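Local coordinates for LbaCas13a H328A (C2c2) (Lachnospiraceae bacterium NK4A179, PDB 5WLH), which binds pre-crRNA as an RNA-targeting, A-cleaving CRISPR-Cas13a nuclease that probably cuts RNA matched by its guide, at residues Asn547-Leu550 / Asn551-Asp555; Asp953-Gly957 / Val958-Asp962; Gln1024-Ala1027 / Leu1028-Asp1031; Leu1367-Pro1370 / Glu1371-Asn1374. All blocks are in the same frame, centred on the assembly; numbering follows the deposited sequence.

Contact 1: Asn547-Leu550 / Asn551-Asp555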
loop_
_atom_site.group_PDB
_atom_site.type_symbol
_atom_site.label_atom_id
_atom_site.label_comp_id
_atom_site.label_asym_id
_atom_site.label_seq_id
_atom_site.Cartn_x
_atom_site.Cartn_y
_atom_site.Cartn_z
ATOM N N ASN A 547 -22.166 22.676 19.419
ATOM C CA ASN A 547 -21.252 21.540 19.425
ATOM C C ASN A 547 -20.856 21.111 20.838
ATOM O O ASN A 547 -19.882 20.371 21.012
ATOM C CB ASN A 547 -20.010 21.845 18.580
ATOM C CG ASN A 547 -19.307 23.130 18.979
ATOM O OD1 ASN A 547 -19.667 23.788 19.958
ATOM N ND2 ASN A 547 -18.287 23.496 18.207
ATOM N N ASN A 548 -21.595 21.560 21.848
ATOM C CA ASN A 548 -21.345 21.128 23.217
ATOM C C ASN A 548 -21.668 19.644 23.341
ATOM O O ASN A 548 -22.712 19.186 22.863
ATOM C CB ASN A 548 -22.193 21.973 24.183
ATOM C CG ASN A 548 -21.906 21.681 25.644
ATOM O OD1 ASN A 548 -21.946 20.528 26.079
ATOM N ND2 ASN A 548 -21.634 22.735 26.420
ATOM N N ILE A 549 -20.759 18.892 23.969
ATOM C CA ILE A 549 -20.891 17.434 24.021
ATOM C C ILE A 549 -22.207 17.021 24.666
ATOM O O ILE A 549 -22.788 15.996 24.295
ATOM C CB ILE A 549 -19.676 16.805 24.740
ATOM C CG1 ILE A 549 -19.722 15.274 24.629
ATOM C CG2 ILE A 549 -19.601 17.224 26.204
ATOM C CD1 ILE A 549 -18.411 14.665 24.220
ATOM N N LEU A 550 -22.727 17.829 25.600
ATOM C CA LEU A 550 -23.992 17.488 26.253
ATOM C C LEU A 550 -25.128 17.302 25.255
ATOM O O LEU A 550 -26.037 16.504 25.499
ATOM C CB LEU A 550 -24.373 18.567 27.272
ATOM C CG LEU A 550 -23.389 18.716 28.429
ATOM C CD1 LEU A 550 -23.663 20.018 29.190
ATOM C CD2 LEU A 550 -23.464 17.503 29.350
ATOM N N ASN A 551 -25.096 18.018 24.131
ATOM C CA ASN A 551 -26.172 17.935 23.152
ATOM C C ASN A 551 -26.224 16.602 22.427
ATOM O O ASN A 551 -27.190 16.356 21.697
ATOM C CB ASN A 551 -26.031 19.039 22.108
ATOM C CG ASN A 551 -26.186 20.421 22.700
ATOM O OD1 ASN A 551 -26.998 20.624 23.593
ATOM N ND2 ASN A 551 -25.403 21.375 22.208
ATOM N N PHE A 552 -25.215 15.750 22.590
ATOM C CA PHE A 552 -25.100 14.552 21.777
ATOM C C PHE A 552 -25.047 13.273 22.592
ATOM O O PHE A 552 -25.087 12.183 22.001
ATOM C CB PHE A 552 -23.863 14.667 20.865
ATOM C CG PHE A 552 -23.884 15.904 20.013
ATOM C CD1 PHE A 552 -24.636 15.941 18.852
ATOM C CD2 PHE A 552 -23.213 17.047 20.401
ATOM C CE1 PHE A 552 -24.683 17.082 18.076
ATOM C CE2 PHE A 552 -23.266 18.199 19.634
ATOM C CZ PHE A 552 -24.001 18.216 18.471
ATOM N N LEU A 553 -24.995 13.370 23.922
ATOM C CA LEU A 553 -24.900 12.186 24.762
ATOM C C LEU A 553 -26.110 11.289 24.556
ATOM O O LEU A 553 -27.246 11.767 24.509
ATOM C CB LEU A 553 -24.784 12.587 26.232
ATOM C CG LEU A 553 -23.468 13.264 26.609
ATOM C CD1 LEU A 553 -23.513 13.748 28.038
ATOM C CD2 LEU A 553 -22.310 12.291 26.405
ATOM N N LYS A 554 -25.850 9.984 24.414
ATOM C CA LYS A 554 -26.911 8.994 24.254
ATOM C C LYS A 554 -27.571 8.656 25.581
ATOM O O LYS A 554 -28.767 8.348 25.612
ATOM C CB LYS A 554 -26.357 7.704 23.635
ATOM C CG LYS A 554 -26.252 7.694 22.115
ATOM C CD LYS A 554 -25.518 6.437 21.628
ATOM C CE LYS A 554 -25.915 6.061 20.210
ATOM N NZ LYS A 554 -25.249 4.809 19.726
ATOM N N ASP A 555 -26.810 8.702 26.674
ATOM C CA ASP A 555 -27.295 8.311 27.992
ATOM C C ASP A 555 -26.261 8.688 29.042
ATOM O O ASP A 555 -25.403 7.871 29.399
ATOM C CB ASP A 555 -27.591 6.808 28.046
ATOM C CG ASP A 555 -28.333 6.396 29.318
ATOM O OD1 ASP A 555 -28.317 7.153 30.313
ATOM O OD2 ASP A 555 -28.931 5.300 29.319
#
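N548 and I549 each offer a carbonyl to a backbone N three residues on. N551 N donates to N548 O at 2.9 Å, and F552 N donates to I549 O at 3.0 Å. L553 N also approaches I549 O, but that bond is weak. These bonds wind the chain into a short 3-10 turn starting at I549. An Asx turn leads into it. N548 has CG trans to its own N (chi1 -175°), which carries OD1 forward to L550 N at 2.9 Å, in the carbonyl plane. N548 ND2 hydrogen-bonds to T535 O and K533 O, earlier in the same loop. The F552 ring turns back along the preceding residues. Its CD2 lies 3.3 Å from N548 O, N547 CA sits at its edge, and N551 CB rests over the rim of one face. With a serine in place of F552, the edge of the turn facing D521 and N524 would probably lose its filling. L550 and L553 lie side by side and point the same way, with CD2 of L550 4.0 Å from CD1 of L553. I549 CG1 is 4.3 Å from L553 CD2, and both residues pack on V589 and L592 of helix 588-602.

Contact 2: Asp953-Gly957 / Val958-Asp962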
loop_
_atom_site.group_PDB
_atom_site.type_symbol
_atom_site.label_atom_id
_atom_site.label_comp_id
_atom_site.label_asym_id
_atom_site.label_seq_id
_atom_site.Cartn_x
_atom_site.Cartn_y
_atom_site.Cartn_z
ATOM N N ASP A 953 15.313 3.805 17.770
ATOM C CA ASP A 953 14.793 3.292 19.022
ATOM C C ASP A 953 13.679 4.142 19.616
ATOM O O ASP A 953 13.141 3.787 20.664
ATOM C CB ASP A 953 15.932 3.156 20.038
ATOM C CG ASP A 953 16.704 4.465 20.237
ATOM O OD1 ASP A 953 16.460 5.439 19.489
ATOM O OD2 ASP A 953 17.561 4.519 21.147
ATOM N N LYS A 954 13.323 5.247 18.986
ATOM C CA LYS A 954 12.309 6.138 19.527
ATOM C C LYS A 954 11.423 6.645 18.405
ATOM O O LYS A 954 11.832 6.704 17.245
ATOM C CB LYS A 954 12.933 7.331 20.256
ATOM C CG LYS A 954 13.624 6.937 21.551
ATOM C CD LYS A 954 14.462 8.085 22.092
ATOM C CE LYS A 954 14.058 8.421 23.513
ATOM N NZ LYS A 954 14.673 7.475 24.479
ATOM N N ILE A 955 10.206 7.020 18.775
ATOM C CA ILE A 955 9.247 7.619 17.861
ATOM C C ILE A 955 8.546 8.732 18.621
ATOM O O ILE A 955 8.088 8.523 19.750
ATOM C CB ILE A 955 8.245 6.575 17.320
ATOM C CG1 ILE A 955 7.218 7.226 16.390
ATOM C CG2 ILE A 955 7.562 5.799 18.446
ATOM C CD1 ILE A 955 7.691 7.316 14.963
ATOM N N ALA A 956 8.510 9.926 18.032
ATOM C CA ALA A 956 7.825 11.062 18.647
ATOM C C ALA A 956 8.289 11.268 20.089
ATOM O O ALA A 956 7.498 11.591 20.979
ATOM C CB ALA A 956 6.307 10.877 18.580
ATOM N N GLY A 957 9.582 11.021 20.329
ATOM C CA GLY A 957 10.201 11.242 21.617
ATOM C C GLY A 957 10.157 10.086 22.598
ATOM O O GLY A 957 10.759 10.190 23.676
ATOM N N VAL A 958 9.469 8.988 22.283
ATOM C CA VAL A 958 9.309 7.909 23.246
ATOM C C VAL A 958 9.886 6.625 22.679
ATOM O O VAL A 958 9.955 6.430 21.461
ATOM C CB VAL A 958 7.835 7.718 23.660
ATOM C CG1 VAL A 958 7.288 9.006 24.280
ATOM C CG2 VAL A 958 7.001 7.310 22.477
ATOM N N ASP A 959 10.299 5.740 23.582
ATOM C CA ASP A 959 10.962 4.506 23.188
ATOM C C ASP A 959 9.988 3.620 22.427
ATOM O O ASP A 959 8.876 3.370 22.903
ATOM C CB ASP A 959 11.466 3.733 24.409
ATOM C CG ASP A 959 12.692 4.353 25.045
ATOM O OD1 ASP A 959 13.194 5.378 24.534
ATOM O OD2 ASP A 959 13.148 3.792 26.068
ATOM N N ILE A 960 10.414 3.129 21.257
ATOM C CA ILE A 960 9.560 2.225 20.493
ATOM C C ILE A 960 9.223 0.981 21.304
ATOM O O ILE A 960 8.110 0.446 21.203
ATOM C CB ILE A 960 10.222 1.863 19.155
ATOM C CG1 ILE A 960 10.202 3.077 18.225
ATOM C CG2 ILE A 960 9.490 0.656 18.494
ATOM C CD1 ILE A 960 11.170 2.973 17.061
ATOM N N THR A 961 10.171 0.500 22.123
ATOM C CA THR A 961 9.900 -0.666 22.967
ATOM C C THR A 961 8.749 -0.400 23.934
ATOM O O THR A 961 7.961 -1.301 24.227
ATOM C CB THR A 961 11.168 -1.083 23.727
ATOM O OG1 THR A 961 12.207 -1.381 22.785
ATOM C CG2 THR A 961 10.916 -2.332 24.582
ATOM N N ASP A 962 8.627 0.836 24.438
ATOM C CA ASP A 962 7.492 1.169 25.290
ATOM C C ASP A 962 6.205 1.252 24.489
ATOM O O ASP A 962 5.156 0.782 24.944
ATOM C CB ASP A 962 7.720 2.492 26.016
ATOM C CG ASP A 962 8.774 2.384 27.095
ATOM O OD1 ASP A 962 9.109 1.243 27.498
ATOM O OD2 ASP A 962 9.261 3.440 27.528
HETATM O O HOH W 1 13.017 1.171 21.982
#
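I955 and V958 pair through two backbone bonds. I955 N donates to V958 O at 2.8 Å. V958 N returns a bond to I955 O at 2.9 Å. The packed side of the contact begins here. The I955 and I960 side chains cross at about a right angle, and I955 CG2 meets I960 CG1 at 3.8 Å. V958 CG2 sits on the same face as I955 and presses on I955 O at 3.2 Å. Helices cover this side: I955 touches Y928 and I960 touches L925, both of helix 915-941, while V958 touches L903 of helix 901-911. The motif is a two-stranded beta hairpin closed by a type I' turn, with A956 and G957 at its corners. G957 has backbone angles that suit glycine, because a side chain would jam against the carbonyl O of A956. The second strand runs straight into helix 960-974. I960 N, in its first turn, donates to D953 O at 2.9 Å, and a water links that same oxygen to T961 N. The loose side carries charge. K954 and D959 diverge from a non-hydrogen-bonded pair, yet the K954 chain bends near its end (chi3 124°, chi4 80°) and brings NZ to D959 OD1. The two meet nearly head-on, in a salt bridge of 2.6 Å between K954 NZ and D959 OD1.

Contact 3: Gln1024-Ala1027 / Leu1028-Asp1031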
loop_
_atom_site.group_PDB
_atom_site.type_symbol
_atom_site.label_atom_id
_atom_site.label_comp_id
_atom_site.label_asym_id
_atom_site.label_seq_id
_atom_site.Cartn_x
_atom_site.Cartn_y
_atom_site.Cartn_z
ATOM N N GLN A 1024 -30.604 -34.002 18.886
ATOM C CA GLN A 1024 -29.750 -32.827 18.986
ATOM C C GLN A 1024 -30.633 -31.606 19.158
ATOM O O GLN A 1024 -31.457 -31.301 18.289
ATOM C CB GLN A 1024 -28.875 -32.652 17.747
ATOM C CG GLN A 1024 -27.743 -31.635 17.856
ATOM C CD GLN A 1024 -27.060 -31.607 19.207
ATOM O OE1 GLN A 1024 -26.118 -32.361 19.447
ATOM N NE2 GLN A 1024 -27.495 -30.702 20.080
ATOM N N LYS A 1025 -30.457 -30.909 20.273
ATOM C CA LYS A 1025 -31.120 -29.640 20.507
ATOM C C LYS A 1025 -30.217 -28.493 20.064
ATOM O O LYS A 1025 -28.993 -28.623 19.996
ATOM C CB LYS A 1025 -31.503 -29.497 21.974
ATOM C CG LYS A 1025 -32.306 -30.675 22.496
ATOM C CD LYS A 1025 -33.292 -30.252 23.564
ATOM C CE LYS A 1025 -32.650 -29.331 24.585
ATOM N NZ LYS A 1025 -33.599 -29.015 25.691
ATOM N N VAL A 1026 -30.853 -27.361 19.754
ATOM C CA VAL A 1026 -30.137 -26.197 19.227
ATOM C C VAL A 1026 -28.944 -25.853 20.116
ATOM O O VAL A 1026 -27.793 -25.823 19.660
ATOM C CB VAL A 1026 -31.095 -25.003 19.084
ATOM C CG1 VAL A 1026 -30.315 -23.704 18.877
ATOM C CG2 VAL A 1026 -32.075 -25.250 17.938
ATOM N N ALA A 1027 -29.204 -25.611 21.401
ATOM C CA ALA A 1027 -28.167 -25.267 22.387
ATOM C C ALA A 1027 -27.453 -24.014 21.885
ATOM O O ALA A 1027 -28.135 -23.023 21.577
ATOM C CB ALA A 1027 -27.271 -26.478 22.635
ATOM N N LEU A 1028 -26.120 -24.006 21.811
ATOM C CA LEU A 1028 -25.325 -22.942 21.209
ATOM C C LEU A 1028 -25.377 -21.625 21.980
ATOM O O LEU A 1028 -24.341 -21.139 22.447
ATOM C CB LEU A 1028 -25.760 -22.715 19.755
ATOM C CG LEU A 1028 -25.361 -23.832 18.786
ATOM C CD1 LEU A 1028 -25.884 -23.563 17.387
ATOM C CD2 LEU A 1028 -23.850 -24.005 18.780
ATOM N N TYR A 1029 -26.563 -21.037 22.124
ATOM C CA TYR A 1029 -26.680 -19.629 22.480
ATOM C C TYR A 1029 -27.107 -19.385 23.923
ATOM O O TYR A 1029 -27.337 -18.229 24.298
ATOM C CB TYR A 1029 -27.652 -18.946 21.521
ATOM C CG TYR A 1029 -27.286 -19.182 20.072
ATOM C CD1 TYR A 1029 -26.141 -18.613 19.523
ATOM C CD2 TYR A 1029 -28.056 -20.012 19.265
ATOM C CE1 TYR A 1029 -25.793 -18.836 18.201
ATOM C CE2 TYR A 1029 -27.715 -20.241 17.942
ATOM C CZ TYR A 1029 -26.580 -19.651 17.416
ATOM O OH TYR A 1029 -26.238 -19.877 16.098
ATOM N N TYR A 1030 -27.209 -20.429 24.745
ATOM C CA TYR A 1030 -27.652 -20.280 26.123
ATOM C C TYR A 1030 -26.673 -20.961 27.064
ATOM O O TYR A 1030 -26.126 -22.021 26.745
ATOM C CB TYR A 1030 -29.062 -20.847 26.323
ATOM C CG TYR A 1030 -29.951 -19.928 27.126
ATOM C CD1 TYR A 1030 -30.644 -18.894 26.514
ATOM C CD2 TYR A 1030 -30.084 -20.086 28.499
ATOM C CE1 TYR A 1030 -31.449 -18.044 27.244
ATOM C CE2 TYR A 1030 -30.889 -19.241 29.239
ATOM C CZ TYR A 1030 -31.568 -18.223 28.608
ATOM O OH TYR A 1030 -32.369 -17.383 29.342
ATOM N N ASP A 1031 -26.455 -20.339 28.229
ATOM C CA ASP A 1031 -25.519 -20.822 29.251
ATOM C C ASP A 1031 -26.295 -20.909 30.568
ATOM O O ASP A 1031 -26.217 -20.017 31.418
ATOM C CB ASP A 1031 -24.294 -19.894 29.350
ATOM C CG ASP A 1031 -23.233 -20.405 30.317
ATOM O OD1 ASP A 1031 -23.443 -21.465 30.945
ATOM O OD2 ASP A 1031 -22.179 -19.741 30.442
#
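A1027 and L1028 form the bend, and Y1029 closes it. This is a classic gamma turn centred on L1028 (phi 68°), in which Y1029 N donates to A1027 O, two residues back. The turn joins two small antiparallel hairpins, one ending in strand 1024-1025 and the other starting with strand 1030-1031. A1027 also has a positive phi, though its psi is quite different. A1027 is tied by its backbone to C1016 of helix 1008-1017.

L1028 CG stands opposite its carbonyl carbon, beside its N (chi1 -71°), which brings it back to V1026 O. The CG lies 3.3 Å from V1026 O, and L1028 CD1 is 3.7 Å from the same oxygen. V1026 O itself accepts a hydrogen bond from the hydroxyl of Y1069 in helix 1062-1075, so this carbonyl has a polar partner as well as the leucine beside it. The leucine also touches I1065 and Y1069 of that helix. L1028 CB stands over the centre of the Y1029 ring, 3.5 Å above its plane.

V1026 adds a looser apolar touch from the other end of the turn. Its CG1 is 4.3 Å from Y1029 CD2, and it reaches the ring obliquely. V1026 also packs on F1015. The far end of the tyrosine is fixed elsewhere, with its OH bonded to V1103 O. The bond that closes the turn is short and sharply bent at the carbonyl: Y1029 N lies 2.6 Å from A1027 O, at only 103° to the C=O bond.

Contact 4: Leu1367-Pro1370 / Glu1371-Asn1374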
loop_
_atom_site.group_PDB
_atom_site.type_symbol
_atom_site.label_atom_id
_atom_site.label_comp_id
_atom_site.label_asym_id
_atom_site.label_seq_id
_atom_site.Cartn_x
_atom_site.Cartn_y
_atom_site.Cartn_z
ATOM N N LEU A 1367 -20.247 -4.498 -0.965
ATOM C CA LEU A 1367 -19.720 -3.565 -1.957
ATOM C C LEU A 1367 -20.798 -2.659 -2.517
ATOM O O LEU A 1367 -20.532 -1.488 -2.825
ATOM C CB LEU A 1367 -19.058 -4.331 -3.094
ATOM C CG LEU A 1367 -17.760 -5.032 -2.689
ATOM C CD1 LEU A 1367 -17.368 -6.004 -3.790
ATOM C CD2 LEU A 1367 -16.683 -3.979 -2.480
ATOM N N PHE A 1368 -22.014 -3.180 -2.671
ATOM C CA PHE A 1368 -23.037 -2.506 -3.464
ATOM C C PHE A 1368 -24.081 -1.785 -2.641
ATOM O O PHE A 1368 -24.688 -0.840 -3.148
ATOM C CB PHE A 1368 -23.772 -3.502 -4.369
ATOM C CG PHE A 1368 -23.069 -3.773 -5.664
ATOM C CD1 PHE A 1368 -23.277 -2.948 -6.767
ATOM C CD2 PHE A 1368 -22.192 -4.832 -5.780
ATOM C CE1 PHE A 1368 -22.631 -3.195 -7.965
ATOM C CE2 PHE A 1368 -21.540 -5.084 -6.980
ATOM C CZ PHE A 1368 -21.754 -4.275 -8.067
ATOM N N TYR A 1369 -24.347 -2.227 -1.416
ATOM C CA TYR A 1369 -25.421 -1.630 -0.628
ATOM C C TYR A 1369 -25.276 -0.103 -0.587
ATOM O O TYR A 1369 -24.188 0.400 -0.275
ATOM C CB TYR A 1369 -25.422 -2.192 0.795
ATOM C CG TYR A 1369 -26.695 -1.831 1.516
ATOM C CD1 TYR A 1369 -26.833 -0.597 2.133
ATOM C CD2 TYR A 1369 -27.782 -2.692 1.509
ATOM C CE1 TYR A 1369 -28.012 -0.243 2.752
ATOM C CE2 TYR A 1369 -28.967 -2.347 2.133
ATOM C CZ TYR A 1369 -29.077 -1.123 2.747
ATOM O OH TYR A 1369 -30.253 -0.770 3.377
ATOM N N PRO A 1370 -26.360 0.669 -0.820
ATOM C CA PRO A 1370 -27.786 0.321 -0.937
ATOM C C PRO A 1370 -28.241 -0.223 -2.291
ATOM O O PRO A 1370 -29.412 -0.601 -2.411
ATOM C CB PRO A 1370 -28.482 1.661 -0.657
ATOM C CG PRO A 1370 -27.577 2.653 -1.191
ATOM C CD PRO A 1370 -26.167 2.124 -0.927
ATOM N N GLU A 1371 -27.363 -0.253 -3.285
ATOM C CA GLU A 1371 -27.731 -0.825 -4.572
ATOM C C GLU A 1371 -27.895 -2.333 -4.431
ATOM O O GLU A 1371 -27.208 -2.982 -3.635
ATOM C CB GLU A 1371 -26.681 -0.480 -5.633
ATOM C CG GLU A 1371 -26.895 -1.105 -7.020
ATOM C CD GLU A 1371 -25.822 -0.697 -8.048
ATOM O OE1 GLU A 1371 -25.960 -1.065 -9.238
ATOM O OE2 GLU A 1371 -24.836 -0.020 -7.673
ATOM N N LYS A 1372 -28.852 -2.881 -5.165
ATOM C CA LYS A 1372 -29.076 -4.316 -5.196
ATOM C C LYS A 1372 -28.787 -4.847 -6.585
ATOM O O LYS A 1372 -29.069 -4.182 -7.584
ATOM C CB LYS A 1372 -30.507 -4.667 -4.777
ATOM C CG LYS A 1372 -30.680 -4.379 -3.316
ATOM C CD LYS A 1372 -30.089 -5.560 -2.533
ATOM C CE LYS A 1372 -29.824 -5.228 -1.078
ATOM N NZ LYS A 1372 -28.724 -6.071 -0.476
ATOM N N VAL A 1373 -28.187 -6.030 -6.641
ATOM C CA VAL A 1373 -27.779 -6.596 -7.915
ATOM C C VAL A 1373 -28.220 -8.048 -7.960
ATOM O O VAL A 1373 -28.493 -8.679 -6.936
ATOM C CB VAL A 1373 -26.255 -6.491 -8.174
ATOM C CG1 VAL A 1373 -25.751 -5.106 -7.838
ATOM C CG2 VAL A 1373 -25.495 -7.545 -7.383
ATOM N N ASN A 1374 -28.294 -8.571 -9.179
ATOM C CA ASN A 1374 -28.653 -9.969 -9.393
ATOM C C ASN A 1374 -27.435 -10.811 -9.039
ATOM O O ASN A 1374 -26.539 -11.013 -9.861
ATOM C CB ASN A 1374 -29.098 -10.190 -10.834
ATOM C CG ASN A 1374 -29.596 -11.604 -11.086
ATOM O OD1 ASN A 1374 -29.161 -12.557 -10.440
ATOM N ND2 ASN A 1374 -30.515 -11.745 -12.037
HETATM O O HOH W 2 -23.563 0.539 -5.221
#
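F1368 and E1371 are the ends of a type VI beta turn. The peptide bond between Y1369 and P1370 is cis, and the turn carries the chain out of helix 1357-1368. Among the polar contacts, E1371 N gives F1368 O a weak hydrogen bond of 2.7 Å. A water donates to F1368 O at 2.7 Å and to E1371 OE2 at 2.8 Å, tying the turn to the carboxylate. E1371 is extended, with CG trans to its N (chi1 176°). This lays OE2 at the edge of the F1368 ring, 3.4 Å from CD1, with ring and carboxylate planes 87° apart. R1327 is a long, weak ion-pair partner of OE2.

The apolar contact is a CH-pi interaction. V1373 CG1 sits over one face of the F1368 ring, 3.6 Å from its centroid. The phenylalanine also packs on L1263 and M1378. Losing the F1368 ring to an alanine is likely to leave V1373 CG1 without the face it rests on and open a gap between the turn and these neighbours.

P1370 CB lies over one face of the Y1369 ring, whose OH bonds to K1055 NZ. K1372 approaches that ring at its edge, with NZ 4.0 Å from Y1369 CD2.

All four contacts are local turns, far apart in one chain. The nearest atoms of contacts 1 and 4 are about 18 Å apart. No two share a helix or sheet. Contacts 1, 2 and 3 are partly buried, while contact 4 lies at the surface. Contact 1 is a loop whose leucine and isoleucine face a helix. Contact 2 is a complete hairpin leading into a helix, whereas contact 3 is the tight link between two hairpins. Contact 4 ends a helix. Contact 1 relies on backbone bonds and an asparagine, contact 2 adds a salt bridge, contact 3 rests on one short backbone bond, and contact 4 combines a cis-proline, a CH-pi contact and a water.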